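Local coordinates for protein putative angiotensinogen (Lampetra fluviatilis, PDB 5INW) that binds heparin, which promotes its inhibition of thrombin by a template mechanism, and is a serpin caught here with its reactive loop cleaved, at residues Gly89-Lys94 against Ser365-Ser370; Pro228-Asp233 against Lys409-Val414; Asn125-Ala130 against Met369-Ser374. The protein carries 1 engineered substitution. All coordinates share one frame; numbering follows the deposited sequence.

Contact 1 of 3, residues Gly89-Lys94 against Ser365-Ser370; sequences GFRLYK and SAMGMS
M367 lies in the final stretch of helix 361-369, where a Schellman motif terminates the helix, and it reaches across to R91 and L92 on helix 77-96 within the helical part of the serpin fold. The evidence for the motif is local: G368 has a positive phi of 115°, its N donates to S365 O at 3.1 Å, and M369 N turns back to L364 O. The nearest CA atoms across the contact, R91 and M367, are 7.3 Å apart, so the M367 side chain has to span the gap, and it reaches the backbone of L92 as well as its side chain. Together the segments bury 173 Å². M367 stretches out as far as its sulfur and then bends at chi3 (62°), which brings the methyl back against the other helix. SD lies 3.8 Å from L92 CA and 4.0 Å from L92 CD1, with the leucine and methionine chains crossing at a slant. No hydrogen bond crosses between the segments, and the guanidinium of R91 is engaged elsewhere, its NH2 bonded to A135 O on helix 126-136. M367 also packs on L88 and Q95, so it runs along about two turns of helix 77-96. With an alanine in place of M367, the sulfur and methyl would be gone and a gap would probably open between the helices, leaving L92 CD1 without its partner here. The methyl CE of M367 rests 4.0 Å from R91 CB, at the aliphatic root of the arginine.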
ATOM      1  N   GLY A  89      -3.689  -7.543  -2.318  1.00 44.31           N
ATOM      2  CA  GLY A  89      -3.889  -6.616  -1.226  1.00 43.67           C
ATOM      3  C   GLY A  89      -4.931  -7.119  -0.258  1.00 44.31           C
ATOM      4  O   GLY A  89      -4.721  -7.140   0.954  1.00 42.43           O
ATOM      5  N   PHE A  90      -6.082  -7.522  -0.808  1.00 45.97           N
ATOM      6  CA  PHE A  90      -7.224  -7.933   0.014  1.00 45.00           C
ATOM      7  C   PHE A  90      -6.887  -9.231   0.786  1.00 44.70           C
ATOM      8  O   PHE A  90      -7.059  -9.332   1.995  1.00 41.23           O
ATOM      9  CB  PHE A  90      -8.450  -8.082  -0.859  1.00 45.33           C
ATOM     10  CG  PHE A  90      -9.007  -6.783  -1.392  1.00 46.74           C
ATOM     11  CD1 PHE A  90      -9.240  -5.675  -0.561  1.00 47.62           C
ATOM     12  CD2 PHE A  90      -9.369  -6.670  -2.747  1.00 47.63           C
ATOM     13  CE1 PHE A  90      -9.804  -4.476  -1.081  1.00 48.09           C
ATOM     14  CE2 PHE A  90      -9.900  -5.480  -3.266  1.00 47.19           C
ATOM     15  CZ  PHE A  90     -10.113  -4.382  -2.442  1.00 46.80           C
ATOM     16  N   ARG A  91      -6.324 -10.189   0.078  1.00 45.94           N
ATOM     17  CA  ARG A  91      -5.811 -11.372   0.717  1.00 49.31           C
ATOM     18  C   ARG A  91      -4.867 -11.002   1.861  1.00 49.36           C
ATOM     19  O   ARG A  91      -4.916 -11.604   2.932  1.00 52.25           O
ATOM     20  CB  ARG A  91      -5.162 -12.312  -0.315  1.00 51.11           C
ATOM     21  CG  ARG A  91      -6.192 -13.232  -0.982  1.00 55.09           C
ATOM     22  CD  ARG A  91      -5.880 -13.614  -2.426  1.00 60.05           C
ATOM     23  NE  ARG A  91      -4.459 -13.956  -2.614  1.00 64.51           N
ATOM     24  CZ  ARG A  91      -3.707 -13.672  -3.693  1.00 67.45           C
ATOM     25  NH1 ARG A  91      -4.212 -13.047  -4.770  1.00 68.72           N
ATOM     26  NH2 ARG A  91      -2.415 -14.016  -3.689  1.00 68.73           N
ATOM     27  N   LEU A  92      -4.050  -9.989   1.666  1.00 48.33           N
ATOM     28  CA  LEU A  92      -3.146  -9.611   2.713  1.00 48.90           C
ATOM     29  C   LEU A  92      -3.916  -8.981   3.839  1.00 48.60           C
ATOM     30  O   LEU A  92      -3.626  -9.237   5.004  1.00 46.85           O
ATOM     31  CB  LEU A  92      -2.070  -8.673   2.182  1.00 50.80           C
ATOM     32  CG  LEU A  92      -1.136  -8.040   3.205  1.00 53.49           C
ATOM     33  CD1 LEU A  92      -0.344  -9.138   3.886  1.00 56.98           C
ATOM     34  CD2 LEU A  92      -0.174  -7.068   2.532  1.00 55.75           C
ATOM     35  N   TYR A  93      -4.891  -8.154   3.490  1.00 49.30           N
ATOM     36  CA  TYR A  93      -5.704  -7.485   4.498  1.00 50.62           C
ATOM     37  C   TYR A  93      -6.245  -8.503   5.462  1.00 52.74           C
ATOM     38  O   TYR A  93      -6.196  -8.309   6.675  1.00 59.31           O
ATOM     39  CB  TYR A  93      -6.873  -6.764   3.845  1.00 50.41           C
ATOM     40  CG  TYR A  93      -7.599  -5.729   4.700  1.00 52.60           C
ATOM     41  CD1 TYR A  93      -8.581  -6.094   5.603  1.00 52.93           C
ATOM     42  CD2 TYR A  93      -7.350  -4.356   4.541  1.00 53.28           C
ATOM     43  CE1 TYR A  93      -9.246  -5.143   6.354  1.00 54.25           C
ATOM     44  CE2 TYR A  93      -8.049  -3.403   5.247  1.00 53.46           C
ATOM     45  CZ  TYR A  93      -8.989  -3.800   6.168  1.00 53.94           C
ATOM     46  OH  TYR A  93      -9.655  -2.842   6.926  1.00 54.22           O
ATOM     47  N   LYS A  94      -6.770  -9.581   4.897  1.00 52.58           N
ATOM     48  CA  LYS A  94      -7.384 -10.642   5.648  1.00 52.46           C
ATOM     49  C   LYS A  94      -6.462 -11.347   6.590  1.00 50.02           C
ATOM     50  O   LYS A  94      -6.894 -11.751   7.638  1.00 50.74           O
ATOM     51  CB  LYS A  94      -7.969 -11.655   4.702  1.00 56.83           C
ATOM     52  CG  LYS A  94      -9.264 -11.151   4.101  1.00 62.95           C
ATOM     53  CD  LYS A  94      -9.593 -11.909   2.816  1.00 69.00           C
ATOM     54  CE  LYS A  94     -11.050 -11.720   2.416  1.00 73.36           C
ATOM     55  NZ  LYS A  94     -11.519 -10.313   2.629  1.00 73.29           N
ATOM     56  N   SER A 365       3.705 -15.853   4.098  1.00 46.89           N
ATOM     57  CA  SER A 365       3.760 -17.286   4.281  1.00 47.15           C
ATOM     58  C   SER A 365       2.371 -17.929   4.238  1.00 46.65           C
ATOM     59  O   SER A 365       2.157 -18.884   3.499  1.00 45.55           O
ATOM     60  CB  SER A 365       4.480 -17.633   5.582  1.00 47.75           C
ATOM     61  OG  SER A 365       5.851 -17.275   5.499  1.00 42.99           O
ATOM     62  N   ALA A 366       1.416 -17.408   4.996  1.00 46.90           N
ATOM     63  CA  ALA A 366       0.047 -17.947   4.925  1.00 48.70           C
ATOM     64  C   ALA A 366      -0.556 -17.843   3.517  1.00 51.73           C
ATOM     65  O   ALA A 366      -1.279 -18.745   3.066  1.00 52.69           O
ATOM     66  CB  ALA A 366      -0.856 -17.275   5.924  1.00 48.69           C
ATOM     67  N   MET A 367      -0.252 -16.760   2.809  1.00 53.21           N
ATOM     68  CA  MET A 367      -0.788 -16.573   1.459  1.00 53.72           C
ATOM     69  C   MET A 367      -0.142 -17.466   0.409  1.00 52.31           C
ATOM     70  O   MET A 367      -0.547 -17.443  -0.746  1.00 55.86           O
ATOM     71  CB  MET A 367      -0.666 -15.115   1.052  1.00 54.65           C
ATOM     72  CG  MET A 367      -1.506 -14.188   1.919  1.00 54.37           C
ATOM     73  SD  MET A 367      -0.906 -12.513   1.788  1.00 55.96           S
ATOM     74  CE  MET A 367      -1.173 -12.203   0.035  1.00 52.75           C
ATOM     75  N   GLY A 368       0.860 -18.240   0.801  1.00 50.58           N
ATOM     76  CA  GLY A 368       1.443 -19.276  -0.062  1.00 52.16           C
ATOM     77  C   GLY A 368       2.894 -19.110  -0.520  1.00 51.86           C
ATOM     78  O   GLY A 368       3.361 -19.957  -1.272  1.00 50.64           O
ATOM     79  N   MET A 369       3.589 -18.068  -0.024  1.00 49.96           N
ATOM     80  CA  MET A 369       4.902 -17.661  -0.493  1.00 52.64           C
ATOM     81  C   MET A 369       5.939 -17.956   0.562  1.00 56.10           C
ATOM     82  O   MET A 369       6.981 -17.281   0.676  1.00 56.47           O
ATOM     83  CB  MET A 369       4.922 -16.176  -0.795  1.00 51.89           C
ATOM     84  CG  MET A 369       4.225 -15.850  -2.084  1.00 52.67           C
ATOM     85  SD  MET A 369       3.913 -14.094  -2.184  1.00 50.91           S
ATOM     86  CE  MET A 369       2.415 -14.006  -1.182  1.00 53.91           C
ATOM     87  N   SER A 370       5.685 -19.022   1.287  1.00 59.30           N
ATOM     88  CA  SER A 370       6.559 -19.450   2.349  1.00 62.75           C
ATOM     89  C   SER A 370       7.960 -19.881   1.869  1.00 56.96           C
ATOM     90  O   SER A 370       8.931 -19.830   2.631  1.00 52.45           O
ATOM     91  CB  SER A 370       5.881 -20.644   3.043  1.00 67.76           C
ATOM     92  OG  SER A 370       6.593 -20.995   4.201  1.00 73.28           O
TER

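Contact 2 of 3, residues Pro228-Asp233 against Lys409-Val414; sequences PDVISD and KAETVV
V230 meets E411 and V413, joining the loop that follows helix 208-221 to strand 405-417. By family topology this strand is the cleaved reactive loop inserted into the main serpin sheet: its backbone bonds to strand 238-251 on one flank and to strand 389-401 on the other. The apolar part pairs two methyls, V230 CG1 with V413 CG2, at 3.8 Å. Because CG1 lies trans to the backbone N (chi1 173°), V230 sends one branch to each partner. Its second branch makes the mixed contact, CG2 standing 3.5 Å from E411 OE2 and 3.9 Å from E411 CD. E411 runs out extended beyond CG, so its carboxylate meets the methyl. Among charges, D229 OD1 and E411 OE2 are 5.0 Å apart, and these like charges would probably disfavour each other slightly, although K396 of strand 389-401, lying against E411, may offset this. T412, between the two, points to the other face, its OG1 bonded to S112 OG and H395 ND1. V230 is backed by I219 of helix 208-221. No hydrogen bond or salt bridge crosses: van der Waals contact joins loop and strand, methyl to methyl and methyl beside a carboxylate it cannot bond.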
ATOM      1  N   PRO A 228      13.759   9.802   3.747  1.00 77.94           N
ATOM      2  CA  PRO A 228      15.060   9.583   4.390  1.00 77.28           C
ATOM      3  C   PRO A 228      14.888   8.320   5.215  1.00 76.28           C
ATOM      4  O   PRO A 228      13.763   7.779   5.254  1.00 76.75           O
ATOM      5  CB  PRO A 228      15.172  10.797   5.287  1.00 76.01           C
ATOM      6  CG  PRO A 228      13.754  11.055   5.723  1.00 74.28           C
ATOM      7  CD  PRO A 228      12.849  10.579   4.625  1.00 74.76           C
ATOM      8  N   ASP A 229      15.943   7.844   5.863  1.00 72.29           N
ATOM      9  CA  ASP A 229      15.835   6.712   6.846  1.00 72.78           C
ATOM     10  C   ASP A 229      14.919   5.465   6.524  1.00 67.25           C
ATOM     11  O   ASP A 229      14.443   4.787   7.424  1.00 70.16           O
ATOM     12  CB  ASP A 229      15.511   7.253   8.255  1.00 75.73           C
ATOM     13  CG  ASP A 229      14.088   7.806   8.373  1.00 80.94           C
ATOM     14  OD1 ASP A 229      13.147   7.302   7.703  1.00 83.61           O
ATOM     15  OD2 ASP A 229      13.897   8.757   9.161  1.00 89.23           O
ATOM     16  N   VAL A 230      14.734   5.137   5.252  1.00 61.63           N
ATOM     17  CA  VAL A 230      13.990   3.968   4.859  1.00 54.54           C
ATOM     18  C   VAL A 230      14.701   2.719   5.392  1.00 55.38           C
ATOM     19  O   VAL A 230      14.057   1.718   5.677  1.00 55.93           O
ATOM     20  CB  VAL A 230      13.868   3.871   3.317  1.00 55.51           C
ATOM     21  CG1 VAL A 230      13.238   2.547   2.849  1.00 54.81           C
ATOM     22  CG2 VAL A 230      13.048   5.023   2.785  1.00 55.73           C
ATOM     23  N   ILE A 231      16.023   2.741   5.477  1.00 56.67           N
ATOM     24  CA  ILE A 231      16.754   1.606   6.036  1.00 59.83           C
ATOM     25  C   ILE A 231      17.337   1.982   7.406  1.00 65.93           C
ATOM     26  O   ILE A 231      17.941   3.056   7.562  1.00 63.85           O
ATOM     27  CB  ILE A 231      17.840   1.117   5.073  1.00 55.73           C
ATOM     28  CG1 ILE A 231      17.172   0.469   3.859  1.00 52.53           C
ATOM     29  CG2 ILE A 231      18.739   0.123   5.766  1.00 55.41           C
ATOM     30  CD1 ILE A 231      17.782   0.967   2.587  1.00 53.68           C
ATOM     31  N   SER A 232      17.140   1.077   8.374  1.00 70.02           N
ATOM     32  CA  SER A 232      17.656   1.229   9.746  1.00 74.68           C
ATOM     33  C   SER A 232      18.923   0.418  10.012  1.00 78.12           C
ATOM     34  O   SER A 232      19.813   0.897  10.706  1.00 87.51           O
ATOM     35  CB  SER A 232      16.590   0.816  10.761  1.00 74.51           C
ATOM     36  OG  SER A 232      16.040  -0.452  10.429  1.00 70.24           O
ATOM     37  N   ASP A 233      19.007  -0.781   9.438  1.00 77.54           N
ATOM     38  CA  ASP A 233      20.023  -1.768   9.802  1.00 82.53           C
ATOM     39  C   ASP A 233      20.287  -2.633   8.580  1.00 79.72           C
ATOM     40  O   ASP A 233      19.403  -2.813   7.743  1.00 79.70           O
ATOM     41  CB  ASP A 233      19.476  -2.609  10.995  1.00 90.87           C
ATOM     42  CG  ASP A 233      20.556  -3.164  11.951  1.00102.77           C
ATOM     43  OD1 ASP A 233      21.714  -3.410  11.547  1.00116.57           O
ATOM     44  OD2 ASP A 233      20.205  -3.431  13.128  1.00109.31           O
ATOM     45  N   LYS A 409       2.404   7.783   2.324  1.00 46.43           N
ATOM     46  CA  LYS A 409       3.687   7.197   1.961  1.00 47.64           C
ATOM     47  C   LYS A 409       3.588   5.714   2.254  1.00 46.42           C
ATOM     48  O   LYS A 409       2.947   5.348   3.212  1.00 46.37           O
ATOM     49  CB  LYS A 409       4.779   7.737   2.868  1.00 50.96           C
ATOM     50  CG  LYS A 409       5.218   9.150   2.603  1.00 56.11           C
ATOM     51  CD  LYS A 409       5.946   9.776   3.812  1.00 61.30           C
ATOM     52  CE  LYS A 409       5.699  11.300   3.876  1.00 67.43           C
ATOM     53  NZ  LYS A 409       5.454  11.893   5.239  1.00 71.64           N
ATOM     54  N   ALA A 410       4.264   4.885   1.468  1.00 45.57           N
ATOM     55  CA  ALA A 410       4.584   3.511   1.852  1.00 45.97           C
ATOM     56  C   ALA A 410       5.993   3.165   1.433  1.00 45.07           C
ATOM     57  O   ALA A 410       6.520   3.751   0.518  1.00 42.43           O
ATOM     58  CB  ALA A 410       3.611   2.522   1.213  1.00 49.11           C
ATOM     59  N   GLU A 411       6.556   2.157   2.082  1.00 45.90           N
ATOM     60  CA  GLU A 411       7.945   1.719   1.899  1.00 45.02           C
ATOM     61  C   GLU A 411       7.975   0.222   2.143  1.00 43.54           C
ATOM     62  O   GLU A 411       7.593  -0.211   3.230  1.00 40.05           O
ATOM     63  CB  GLU A 411       8.757   2.293   3.020  1.00 48.96           C
ATOM     64  CG  GLU A 411       8.672   3.796   3.221  1.00 53.86           C
ATOM     65  CD  GLU A 411       9.523   4.273   4.385  1.00 55.35           C
ATOM     66  OE1 GLU A 411       9.786   3.497   5.344  1.00 55.76           O
ATOM     67  OE2 GLU A 411       9.918   5.453   4.342  1.00 60.04           O
ATOM     68  N   THR A 412       8.397  -0.552   1.147  1.00 39.69           N
ATOM     69  CA  THR A 412       8.639  -1.962   1.327  1.00 36.96           C
ATOM     70  C   THR A 412      10.120  -2.228   1.134  1.00 37.65           C
ATOM     71  O   THR A 412      10.711  -1.793   0.160  1.00 37.65           O
ATOM     72  CB  THR A 412       7.894  -2.726   0.285  1.00 36.05           C
ATOM     73  OG1 THR A 412       6.544  -2.248   0.290  1.00 39.16           O
ATOM     74  CG2 THR A 412       7.961  -4.221   0.541  1.00 34.53           C
ATOM     75  N   VAL A 413      10.695  -2.967   2.072  1.00 37.02           N
ATOM     76  CA  VAL A 413      12.091  -3.318   2.085  1.00 35.16           C
ATOM     77  C   VAL A 413      12.208  -4.846   2.147  1.00 35.82           C
ATOM     78  O   VAL A 413      11.599  -5.465   2.999  1.00 35.22           O
ATOM     79  CB  VAL A 413      12.811  -2.660   3.285  1.00 33.41           C
ATOM     80  CG1 VAL A 413      14.280  -3.046   3.323  1.00 34.22           C
ATOM     81  CG2 VAL A 413      12.721  -1.187   3.170  1.00 32.66           C
ATOM     82  N   VAL A 414      13.080  -5.424   1.305  1.00 38.14           N
ATOM     83  CA  VAL A 414      13.337  -6.862   1.270  1.00 38.70           C
ATOM     84  C   VAL A 414      14.811  -7.077   1.475  1.00 39.48           C
ATOM     85  O   VAL A 414      15.611  -6.421   0.841  1.00 41.58           O
ATOM     86  CB  VAL A 414      12.956  -7.461  -0.082  1.00 41.00           C
ATOM     87  CG1 VAL A 414      13.071  -8.981  -0.041  1.00 41.81           C
ATOM     88  CG2 VAL A 414      11.517  -7.080  -0.455  1.00 43.10           C
TER

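Contact 3 of 3, residues Asn125-Ala130 against Met369-Ser374; sequences NGSTRA and MSSMFS
S371 OG is gripped by two hydroxyls of helix 126-136, T128 OG1 at 2.9 Å and S127 OG at 3.1 Å. Either partner could be the donor in each of these hydrogen bonds. S371 swings its OG to the far side of CB from its own N (chi1 174°), which carries it to the helix, while S127 turns its own OG between backbone N and carbonyl carbon (chi1 75°) to reach the same oxygen. T128 OG1 has a further partner, the backbone N of D378, and this ties the hydroxyl cluster, through T128, to the chain beyond the 3-10 turn at 371-373. The CA atoms of T128 and S371 are 5.4 Å apart, evidence of how closely the two backbones approach. An apolar touch accompanies the polar one: T128 CG2 sits 3.7 Å from M372 CB, the two side chains crossing at about a right angle. A water adds a link, accepting from M372 N at 3.2 Å and donating to T128 O through a weak bond of 3.5 Å. Beyond the pair, S371 N donates to E131 OE1, one turn further along the helix. The rest of M372 turns from T128 to pack on L132 of helix 126-136 and on V390 and I393, so this short turn is wedged between helix 126-136 and strand 389-401, just after helix 361-369.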
ATOM      1  N   ASN A 125      13.631 -18.956  -9.009  1.00 54.61           N
ATOM      2  CA  ASN A 125      13.343 -20.131  -9.815  1.00 57.08           C
ATOM      3  C   ASN A 125      12.686 -21.281  -9.037  1.00 57.19           C
ATOM      4  O   ASN A 125      12.608 -21.258  -7.818  1.00 53.12           O
ATOM      5  CB  ASN A 125      14.583 -20.603 -10.540  1.00 57.24           C
ATOM      6  CG  ASN A 125      14.257 -21.016 -11.950  1.00 60.88           C
ATOM      7  OD1 ASN A 125      13.646 -20.259 -12.726  1.00 63.67           O
ATOM      8  ND2 ASN A 125      14.589 -22.233 -12.280  1.00 62.70           N
ATOM      9  N   GLY A 126      12.131 -22.237  -9.775  1.00 60.26           N
ATOM     10  CA  GLY A 126      11.563 -23.449  -9.187  1.00 62.10           C
ATOM     11  C   GLY A 126      10.314 -23.235  -8.341  1.00 61.61           C
ATOM     12  O   GLY A 126       9.423 -22.445  -8.710  1.00 60.78           O
ATOM     13  N   SER A 127      10.238 -23.971  -7.234  1.00 64.04           N
ATOM     14  CA  SER A 127       9.117 -23.850  -6.297  1.00 68.29           C
ATOM     15  C   SER A 127       8.898 -22.368  -5.872  1.00 69.15           C
ATOM     16  O   SER A 127       7.750 -21.902  -5.832  1.00 71.04           O
ATOM     17  CB  SER A 127       9.325 -24.744  -5.037  1.00 69.05           C
ATOM     18  OG  SER A 127      10.297 -24.164  -4.148  1.00 70.67           O
ATOM     19  N   THR A 128      10.001 -21.648  -5.602  1.00 64.51           N
ATOM     20  CA  THR A 128       9.958 -20.259  -5.174  1.00 57.74           C
ATOM     21  C   THR A 128       9.279 -19.305  -6.174  1.00 57.09           C
ATOM     22  O   THR A 128       8.406 -18.539  -5.790  1.00 54.22           O
ATOM     23  CB  THR A 128      11.371 -19.790  -4.875  1.00 56.23           C
ATOM     24  OG1 THR A 128      11.947 -20.699  -3.930  1.00 56.34           O
ATOM     25  CG2 THR A 128      11.368 -18.362  -4.301  1.00 56.55           C
ATOM     26  N   ARG A 129       9.736 -19.360  -7.424  1.00 59.24           N
ATOM     27  CA  ARG A 129       9.125 -18.696  -8.567  1.00 61.83           C
ATOM     28  C   ARG A 129       7.649 -19.086  -8.605  1.00 62.23           C
ATOM     29  O   ARG A 129       6.802 -18.214  -8.649  1.00 63.43           O
ATOM     30  CB  ARG A 129       9.907 -19.035  -9.885  1.00 67.61           C
ATOM     31  CG  ARG A 129       9.272 -18.805 -11.281  1.00 75.18           C
ATOM     32  CD  ARG A 129      10.258 -18.287 -12.324  1.00 82.18           C
ATOM     33  NE  ARG A 129       9.621 -17.890 -13.591  1.00 88.31           N
ATOM     34  CZ  ARG A 129       9.033 -16.703 -13.816  1.00 96.52           C
ATOM     35  NH1 ARG A 129       8.987 -15.742 -12.888  1.00 94.25           N
ATOM     36  NH2 ARG A 129       8.483 -16.466 -14.999  1.00 99.80           N
ATOM     37  N   ALA A 130       7.326 -20.375  -8.587  1.00 65.17           N
ATOM     38  CA  ALA A 130       5.910 -20.814  -8.756  1.00 70.40           C
ATOM     39  C   ALA A 130       4.920 -20.214  -7.746  1.00 68.00           C
ATOM     40  O   ALA A 130       3.926 -19.585  -8.131  1.00 68.54           O
ATOM     41  CB  ALA A 130       5.803 -22.337  -8.739  1.00 73.77           C
ATOM     42  N   MET A 369       3.589 -18.068  -0.024  1.00 49.96           N
ATOM     43  CA  MET A 369       4.902 -17.661  -0.493  1.00 52.64           C
ATOM     44  C   MET A 369       5.939 -17.956   0.562  1.00 56.10           C
ATOM     45  O   MET A 369       6.981 -17.281   0.676  1.00 56.47           O
ATOM     46  CB  MET A 369       4.922 -16.176  -0.795  1.00 51.89           C
ATOM     47  CG  MET A 369       4.225 -15.850  -2.084  1.00 52.67           C
ATOM     48  SD  MET A 369       3.913 -14.094  -2.184  1.00 50.91           S
ATOM     49  CE  MET A 369       2.415 -14.006  -1.182  1.00 53.91           C
ATOM     50  N   SER A 370       5.685 -19.022   1.287  1.00 59.30           N
ATOM     51  CA  SER A 370       6.559 -19.450   2.349  1.00 62.75           C
ATOM     52  C   SER A 370       7.960 -19.881   1.869  1.00 56.96           C
ATOM     53  O   SER A 370       8.931 -19.830   2.631  1.00 52.45           O
ATOM     54  CB  SER A 370       5.881 -20.644   3.043  1.00 67.76           C
ATOM     55  OG  SER A 370       6.593 -20.995   4.201  1.00 73.28           O
ATOM     56  N   SER A 371       8.041 -20.319   0.621  1.00 55.81           N
ATOM     57  CA  SER A 371       9.263 -20.930   0.093  1.00 61.13           C
ATOM     58  C   SER A 371      10.468 -20.011   0.114  1.00 55.87           C
ATOM     59  O   SER A 371      11.472 -20.362   0.645  1.00 52.25           O
ATOM     60  CB  SER A 371       9.010 -21.461  -1.333  1.00 66.54           C
ATOM     61  OG  SER A 371      10.174 -21.936  -1.948  1.00 73.67           O
ATOM     62  N   MET A 372      10.318 -18.817  -0.446  1.00 56.30           N
ATOM     63  CA  MET A 372      11.405 -17.819  -0.554  1.00 54.04           C
ATOM     64  C   MET A 372      12.131 -17.425   0.751  1.00 54.39           C
ATOM     65  O   MET A 372      13.198 -16.823   0.652  1.00 53.03           O
ATOM     66  CB  MET A 372      10.849 -16.546  -1.164  1.00 54.23           C
ATOM     67  CG  MET A 372       9.836 -15.796  -0.287  1.00 53.89           C
ATOM     68  SD  MET A 372       9.065 -14.494  -1.280  1.00 53.57           S
ATOM     69  CE  MET A 372       8.079 -13.659  -0.053  1.00 52.17           C
ATOM     70  N   PHE A 373      11.539 -17.714   1.932  1.00 52.99           N
ATOM     71  CA  PHE A 373      12.197 -17.525   3.229  1.00 52.75           C
ATOM     72  C   PHE A 373      12.993 -18.736   3.749  1.00 57.77           C
ATOM     73  O   PHE A 373      13.735 -18.573   4.719  1.00 57.81           O
ATOM     74  CB  PHE A 373      11.185 -17.181   4.329  1.00 52.42           C
ATOM     75  CG  PHE A 373      10.289 -16.008   4.033  1.00 52.11           C
ATOM     76  CD1 PHE A 373      10.755 -14.714   4.155  1.00 51.32           C
ATOM     77  CD2 PHE A 373       8.961 -16.195   3.696  1.00 52.71           C
ATOM     78  CE1 PHE A 373       9.918 -13.638   3.923  1.00 51.92           C
ATOM     79  CE2 PHE A 373       8.120 -15.117   3.430  1.00 53.16           C
ATOM     80  CZ  PHE A 373       8.599 -13.836   3.544  1.00 52.56           C
ATOM     81  N   SER A 374      12.733 -19.952   3.231  1.00 61.16           N
ATOM     82  CA  SER A 374      13.531 -21.137   3.538  1.00 64.03           C
ATOM     83  C   SER A 374      14.985 -20.990   3.200  1.00 73.04           C
ATOM     84  O   SER A 374      15.373 -20.244   2.289  1.00 74.51           O
ATOM     85  CB  SER A 374      13.143 -22.327   2.664  1.00 65.92           C
ATOM     86  OG  SER A 374      11.996 -22.953   3.085  1.00 65.47           O
TER
HETATM   87  O   HOH W   1       7.808 -18.202  -2.361  1.00 62.87           O

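In the fold
Along the chain the segments run 89-94, 125-130, 228-233, 365-374 and 409-414. Contact 1 uses the end of helix 361-369 and contact 3 the turn that follows, and they share M369 and S370. Their centres are 14 Å apart, and S365 OG touches F373 CD2 at 3.8 Å. The continuous segment 365-374 meets helix 77-96 through M367 and helix 126-136 through S371 and M372. Contact 2 lies apart, its centre 21 Å from that of contact 1 and 23 Å from that of contact 3. Strand 389-401 links the two regions: it packs on the turn of contact 3 and pairs with strand 405-417 of contact 2, the inserted strand of the cleaved serpin.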